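Local coordinates for cycloalternan-forming enzyme (Listeria monocytogenes serovar 1/2a, PDB 5F7U), which is a multidomain protein of glycoside hydrolase family 31, built round a TIM-barrel domain that is joined to several beta-rich domains, at residues P361-G366 with N452-Q457; Y524-V529 with F571-S576. The protein carries 1 engineered substitution. One frame throughout, in Å; residues are numbered along the deposited sequence.

Contact 1: P361-G366 with N452-Q457; sequences PKWAFG and NIVLWQ. With GLC (alpha-D-glucopyranose), chain F; GLC (alpha-D-glucopyranose), chain B.
Asn-452 ND2 lies over the indole of Trp-363 and also makes a hydrogen bond to Thr-395 O. Its closest ring atom is Trp-363 CG, at 3.3 Å. The amide and the indole are stacked, with their planes 16° apart. Asn-452 CB makes a CH-pi contact with the same ring system. It sits 3.3 Å from the centroid of the Trp-363 six-membered ring, only 5° off the normal. The amide therefore covers the five-membered part while CB covers the six-membered part. The indole can reach the strand because Trp-363 CG stands between its own backbone N and carbonyl carbon (chi1 76°). At the ring edge, near its plane, Trp-363 CH2 meets Val-454 CG1 at 4.2 Å. Trp-363 NE1 makes a hydrogen bond to Glu-580 O, which fixes the five-membered end of the indole, and Trp-363 O is hydrogen-bonded to Thr-395 OG1, so Thr-395 serves both segments.

The far end of the strand belongs to a glycan pocket. The Trp-456 ring has C5 of the alpha-D-glucopyranose of chain B over one face, and Trp-456 NE1 is 3.6 Å from C6 of that of chain F. Gln-457 NE2 makes a hydrogen bond to Trp-456 O at 2.9 Å.

Residues 362-365 form a 3-10 turn just ahead of the first barrel strand, 367-369. The third strand of the TIM barrel, 452-457, runs parallel between strands 396-399 and 534-536. The indole of Trp-363 thus meets the N-terminal end of that strand, and the two glucopyranose units lie by its C-terminal end. On the side of the turn, Lys-362 and Phe-365 pack on helix 702-715.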
# COMPACT_ATOMS: atom_id res chain seq x y z
N PRO A 361 2.98 -6.70 -15.93
CA PRO A 361 3.40 -5.97 -17.14
C PRO A 361 3.27 -4.47 -17.00
O PRO A 361 2.48 -3.98 -16.18
CB PRO A 361 2.47 -6.49 -18.24
CG PRO A 361 1.50 -7.37 -17.61
CD PRO A 361 1.85 -7.62 -16.18
N LYS A 362 4.05 -3.75 -17.81
CA LYS A 362 4.04 -2.30 -17.77
C LYS A 362 2.67 -1.67 -17.96
O LYS A 362 2.38 -0.63 -17.37
CB LYS A 362 5.02 -1.74 -18.81
CG LYS A 362 5.28 -0.25 -18.61
CD LYS A 362 6.66 0.07 -19.16
CE LYS A 362 6.62 0.74 -20.49
NZ LYS A 362 8.09 0.89 -20.81
N TRP A 363 1.81 -2.30 -18.75
CA TRP A 363 0.47 -1.74 -18.95
C TRP A 363 -0.35 -1.57 -17.68
O TRP A 363 -1.18 -0.68 -17.61
CB TRP A 363 -0.33 -2.52 -20.00
CG TRP A 363 -0.92 -3.86 -19.58
CD1 TRP A 363 -0.40 -5.11 -19.84
CD2 TRP A 363 -2.16 -4.08 -18.88
NE1 TRP A 363 -1.22 -6.08 -19.33
CE2 TRP A 363 -2.32 -5.49 -18.75
CE3 TRP A 363 -3.16 -3.23 -18.37
CZ2 TRP A 363 -3.43 -6.06 -18.12
CZ3 TRP A 363 -4.27 -3.81 -17.73
CH2 TRP A 363 -4.40 -5.22 -17.61
N ALA A 364 -0.07 -2.39 -16.68
CA ALA A 364 -0.75 -2.25 -15.40
C ALA A 364 -0.47 -0.90 -14.72
O ALA A 364 -1.24 -0.47 -13.86
CB ALA A 364 -0.40 -3.42 -14.48
N PHE A 365 0.61 -0.23 -15.13
CA PHE A 365 1.06 1.04 -14.51
C PHE A 365 0.66 2.31 -15.25
O PHE A 365 1.05 3.41 -14.85
CB PHE A 365 2.57 0.94 -14.23
CG PHE A 365 2.86 -0.16 -13.27
CD1 PHE A 365 2.69 0.04 -11.90
CD2 PHE A 365 3.19 -1.44 -13.74
CE1 PHE A 365 2.87 -1.00 -10.99
CE2 PHE A 365 3.38 -2.49 -12.85
CZ PHE A 365 3.22 -2.27 -11.47
N GLY A 366 -0.13 2.16 -16.32
CA GLY A 366 -0.77 3.31 -16.95
C GLY A 366 -2.16 3.54 -16.38
O GLY A 366 -2.57 2.88 -15.40
N ASN A 452 -6.02 -2.73 -22.35
CA ASN A 452 -6.09 -4.12 -21.95
C ASN A 452 -7.28 -4.21 -21.03
O ASN A 452 -7.49 -3.34 -20.20
CB ASN A 452 -4.82 -4.49 -21.18
CG ASN A 452 -3.57 -4.31 -22.00
OD1 ASN A 452 -3.12 -5.26 -22.59
ND2 ASN A 452 -3.02 -3.08 -22.07
N ILE A 453 -8.06 -5.27 -21.18
CA ILE A 453 -9.38 -5.28 -20.55
C ILE A 453 -9.47 -6.37 -19.49
O ILE A 453 -9.02 -7.50 -19.71
CB ILE A 453 -10.51 -5.45 -21.61
CG1 ILE A 453 -11.91 -5.24 -20.98
CG2 ILE A 453 -10.41 -6.78 -22.37
CD1 ILE A 453 -12.99 -4.95 -22.02
N VAL A 454 -10.06 -6.05 -18.35
CA VAL A 454 -10.34 -7.07 -17.32
C VAL A 454 -11.85 -7.15 -17.06
O VAL A 454 -12.57 -6.16 -17.24
CB VAL A 454 -9.54 -6.85 -15.99
CG1 VAL A 454 -8.04 -6.78 -16.28
CG2 VAL A 454 -9.99 -5.62 -15.25
N LEU A 455 -12.33 -8.34 -16.69
CA LEU A 455 -13.76 -8.55 -16.41
C LEU A 455 -14.00 -8.83 -14.93
O LEU A 455 -13.27 -9.58 -14.29
CB LEU A 455 -14.30 -9.73 -17.25
CG LEU A 455 -14.20 -9.59 -18.77
CD1 LEU A 455 -14.90 -10.79 -19.41
CD2 LEU A 455 -14.83 -8.29 -19.26
N TRP A 456 -15.08 -8.27 -14.41
CA TRP A 456 -15.46 -8.39 -12.99
C TRP A 456 -15.91 -9.82 -12.68
O TRP A 456 -16.64 -10.44 -13.49
CB TRP A 456 -16.59 -7.41 -12.75
CG TRP A 456 -17.08 -7.15 -11.33
CD1 TRP A 456 -16.63 -6.17 -10.48
CD2 TRP A 456 -18.16 -7.82 -10.66
NE1 TRP A 456 -17.38 -6.20 -9.31
CE2 TRP A 456 -18.32 -7.20 -9.39
CE3 TRP A 456 -19.01 -8.89 -11.00
CZ2 TRP A 456 -19.29 -7.61 -8.47
CZ3 TRP A 456 -19.98 -9.31 -10.05
CH2 TRP A 456 -20.11 -8.66 -8.81
N GLN A 457 -15.49 -10.31 -11.51
CA GLN A 457 -15.84 -11.66 -11.03
C GLN A 457 -16.10 -11.65 -9.52
O GLN A 457 -15.68 -10.73 -8.81
CB GLN A 457 -14.67 -12.63 -11.30
CG GLN A 457 -14.39 -12.90 -12.76
CD GLN A 457 -15.40 -13.86 -13.36
OE1 GLN A 457 -15.24 -15.07 -13.24
NE2 GLN A 457 -16.44 -13.33 -13.98
C1 GLC F . -18.26 -3.85 -5.35
C2 GLC F . -16.94 -3.16 -5.73
C3 GLC F . -17.14 -1.96 -6.69
C4 GLC F . -17.97 -2.39 -7.91
C5 GLC F . -19.19 -3.23 -7.50
C6 GLC F . -19.96 -3.81 -8.67
O2 GLC F . -16.18 -2.85 -4.56
O3 GLC F . -15.88 -1.44 -7.15
O4 GLC F . -18.41 -1.23 -8.64
O5 GLC F . -18.88 -4.30 -6.58
O6 GLC F . -21.15 -4.39 -8.12
C1 GLC B . -22.31 -4.04 -8.92
C2 GLC B . -23.58 -4.59 -8.26
C3 GLC B . -23.72 -6.10 -8.46
C4 GLC B . -23.58 -6.47 -9.94
C5 GLC B . -22.24 -5.93 -10.45
C6 GLC B . -21.92 -6.28 -11.90
O2 GLC B . -23.55 -4.33 -6.85
O3 GLC B . -24.98 -6.56 -7.96
O4 GLC B . -23.65 -7.90 -10.07
O5 GLC B . -22.22 -4.49 -10.29
O6 GLC B . -22.81 -5.57 -12.76

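Contact 2: Y524-V529 with F571-S576; sequences YLLTEV and FDFAKS
Phe-573 and Ala-574 meet Leu-526 where two outer helices of the TIM barrel pack together. Helix 523-527 comes before the fourth barrel strand, 534-536, and helix 555-577 comes after it. The contact is small and wholly apolar, with no hydrogen bond between the segments.

In the second segment, Phe-573 is the first residue to touch. Its CG lies anti to the backbone N (chi1 166°), and this carries the ring across to the other helix. Phe-573 CE2 reaches Leu-526 CD1 at 3.5 Å. The methyl comes at a slant to the ring and is also near Phe-573 CZ.

Ala-574 follows, and here the backbones are nearest, with Leu-526 CA 7.1 Å from Ala-574 CA. The small side chain lets Leu-526 come close to the helix itself. Leu-526 CD1 lies 3.9 Å from Ala-574 CA. The other branch, Leu-526 CD2, is 4.2 Å from Ala-574 CB. The two methyls of Leu-526 thus share the work. Phe-534 of the barrel strand touches both Leu-526 and Ala-574, and Ile-577 also packs on Leu-526.

Ser-576 turns back on its own helix. Its hydroxyl donates a hydrogen bond to the carbonyl three residues earlier, with Ser-576 OG 2.7 Å from Phe-573 O and a C=O...OG angle of 132°.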
# COMPACT_ATOMS: atom_id res chain seq x y z
N TYR A 524 -12.78 -19.81 -22.11
CA TYR A 524 -13.05 -19.20 -23.41
C TYR A 524 -12.88 -17.66 -23.42
O TYR A 524 -12.57 -17.09 -24.47
CB TYR A 524 -14.44 -19.62 -23.94
CG TYR A 524 -15.58 -18.77 -23.43
CD1 TYR A 524 -16.11 -18.98 -22.15
CD2 TYR A 524 -16.14 -17.76 -24.24
CE1 TYR A 524 -17.16 -18.19 -21.68
CE2 TYR A 524 -17.20 -16.96 -23.77
CZ TYR A 524 -17.69 -17.19 -22.49
OH TYR A 524 -18.73 -16.41 -22.01
N LEU A 525 -13.06 -17.02 -22.26
CA LEU A 525 -12.89 -15.56 -22.13
C LEU A 525 -11.46 -15.16 -22.40
O LEU A 525 -11.19 -14.11 -22.98
CB LEU A 525 -13.34 -15.06 -20.74
CG LEU A 525 -14.82 -15.33 -20.38
CD1 LEU A 525 -15.05 -15.12 -18.89
CD2 LEU A 525 -15.78 -14.46 -21.19
N LEU A 526 -10.54 -16.04 -22.01
CA LEU A 526 -9.11 -15.81 -22.18
C LEU A 526 -8.63 -16.31 -23.55
O LEU A 526 -7.96 -15.57 -24.28
CB LEU A 526 -8.35 -16.48 -21.03
CG LEU A 526 -8.51 -15.76 -19.68
CD1 LEU A 526 -8.35 -16.75 -18.54
CD2 LEU A 526 -7.51 -14.64 -19.51
N THR A 527 -8.99 -17.53 -23.91
CA THR A 527 -8.42 -18.15 -25.11
C THR A 527 -9.02 -17.57 -26.40
O THR A 527 -8.30 -17.39 -27.39
CB THR A 527 -8.57 -19.68 -25.09
OG1 THR A 527 -9.94 -20.02 -24.96
CG2 THR A 527 -7.81 -20.27 -23.90
N GLU A 528 -10.33 -17.27 -26.39
CA GLU A 528 -11.05 -16.86 -27.60
C GLU A 528 -11.51 -15.39 -27.58
O GLU A 528 -11.37 -14.69 -28.58
CB GLU A 528 -12.26 -17.78 -27.83
CG GLU A 528 -11.87 -19.26 -27.88
CD GLU A 528 -13.04 -20.17 -28.11
OE1 GLU A 528 -13.21 -20.58 -29.28
OE2 GLU A 528 -13.78 -20.49 -27.14
N VAL A 529 -12.07 -14.94 -26.47
CA VAL A 529 -12.50 -13.54 -26.36
C VAL A 529 -11.27 -12.63 -26.20
O VAL A 529 -11.29 -11.48 -26.64
CB VAL A 529 -13.54 -13.31 -25.22
CG1 VAL A 529 -14.03 -11.88 -25.21
CG2 VAL A 529 -14.72 -14.26 -25.37
N PHE A 571 -5.61 -15.35 -10.52
CA PHE A 571 -4.41 -14.69 -11.05
C PHE A 571 -3.53 -15.70 -11.79
O PHE A 571 -3.11 -15.46 -12.92
CB PHE A 571 -3.61 -14.02 -9.91
CG PHE A 571 -2.34 -13.33 -10.37
CD1 PHE A 571 -2.40 -12.12 -11.09
CD2 PHE A 571 -1.09 -13.87 -10.08
CE1 PHE A 571 -1.22 -11.48 -11.51
CE2 PHE A 571 0.08 -13.25 -10.51
CZ PHE A 571 0.02 -12.04 -11.21
N ASP A 572 -3.27 -16.84 -11.13
CA ASP A 572 -2.45 -17.91 -11.71
C ASP A 572 -3.11 -18.50 -12.95
O ASP A 572 -2.44 -18.75 -13.96
CB ASP A 572 -2.21 -19.04 -10.71
CG ASP A 572 -1.36 -18.62 -9.52
OD1 ASP A 572 -0.79 -17.51 -9.55
OD2 ASP A 572 -1.28 -19.41 -8.56
N PHE A 573 -4.41 -18.71 -12.87
CA PHE A 573 -5.16 -19.26 -14.01
C PHE A 573 -5.08 -18.34 -15.24
O PHE A 573 -4.77 -18.81 -16.34
CB PHE A 573 -6.62 -19.53 -13.62
CG PHE A 573 -7.52 -19.76 -14.80
CD1 PHE A 573 -7.37 -20.89 -15.60
CD2 PHE A 573 -8.54 -18.85 -15.09
CE1 PHE A 573 -8.22 -21.11 -16.71
CE2 PHE A 573 -9.39 -19.07 -16.18
CZ PHE A 573 -9.22 -20.19 -16.99
N ALA A 574 -5.36 -17.05 -15.06
CA ALA A 574 -5.33 -16.11 -16.17
C ALA A 574 -3.94 -16.04 -16.81
O ALA A 574 -3.82 -16.09 -18.03
CB ALA A 574 -5.81 -14.74 -15.72
N LYS A 575 -2.91 -15.97 -15.97
CA LYS A 575 -1.51 -15.92 -16.41
C LYS A 575 -1.07 -17.17 -17.16
O LYS A 575 -0.24 -17.08 -18.09
CB LYS A 575 -0.59 -15.68 -15.22
CG LYS A 575 -0.21 -14.23 -15.05
CD LYS A 575 0.98 -14.06 -14.09
CE LYS A 575 2.31 -14.22 -14.80
NZ LYS A 575 3.48 -13.81 -13.96
N SER A 576 -1.64 -18.32 -16.79
CA SER A 576 -1.33 -19.59 -17.45
C SER A 576 -1.71 -19.57 -18.93
O SER A 576 -1.05 -20.22 -19.75
CB SER A 576 -1.96 -20.78 -16.70
OG SER A 576 -3.33 -21.01 -17.04

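How the contacts relate
From the N terminus, the chain first passes the N-terminal beta-rich domains and enters the barrel at 361-366; further beta-rich domains follow the barrel. Contact 1 closes a loop of 85 residues that holds the first two barrel strands, 367-369 and 396-399, and helices 377-389 and 439-448. Contact 2 then closes a shorter loop of 41 residues round the fourth strand, 534-536. The two loops follow in series and neither nest nor cross. Contact 1 ties the entry of the barrel to its third strand. Contact 2 ties the helix ahead of the fourth strand to the helix that follows it. Their centres are 13 Å apart, and they touch where Leu-455 CD1 packs 4.2 Å from Leu-525 CD2.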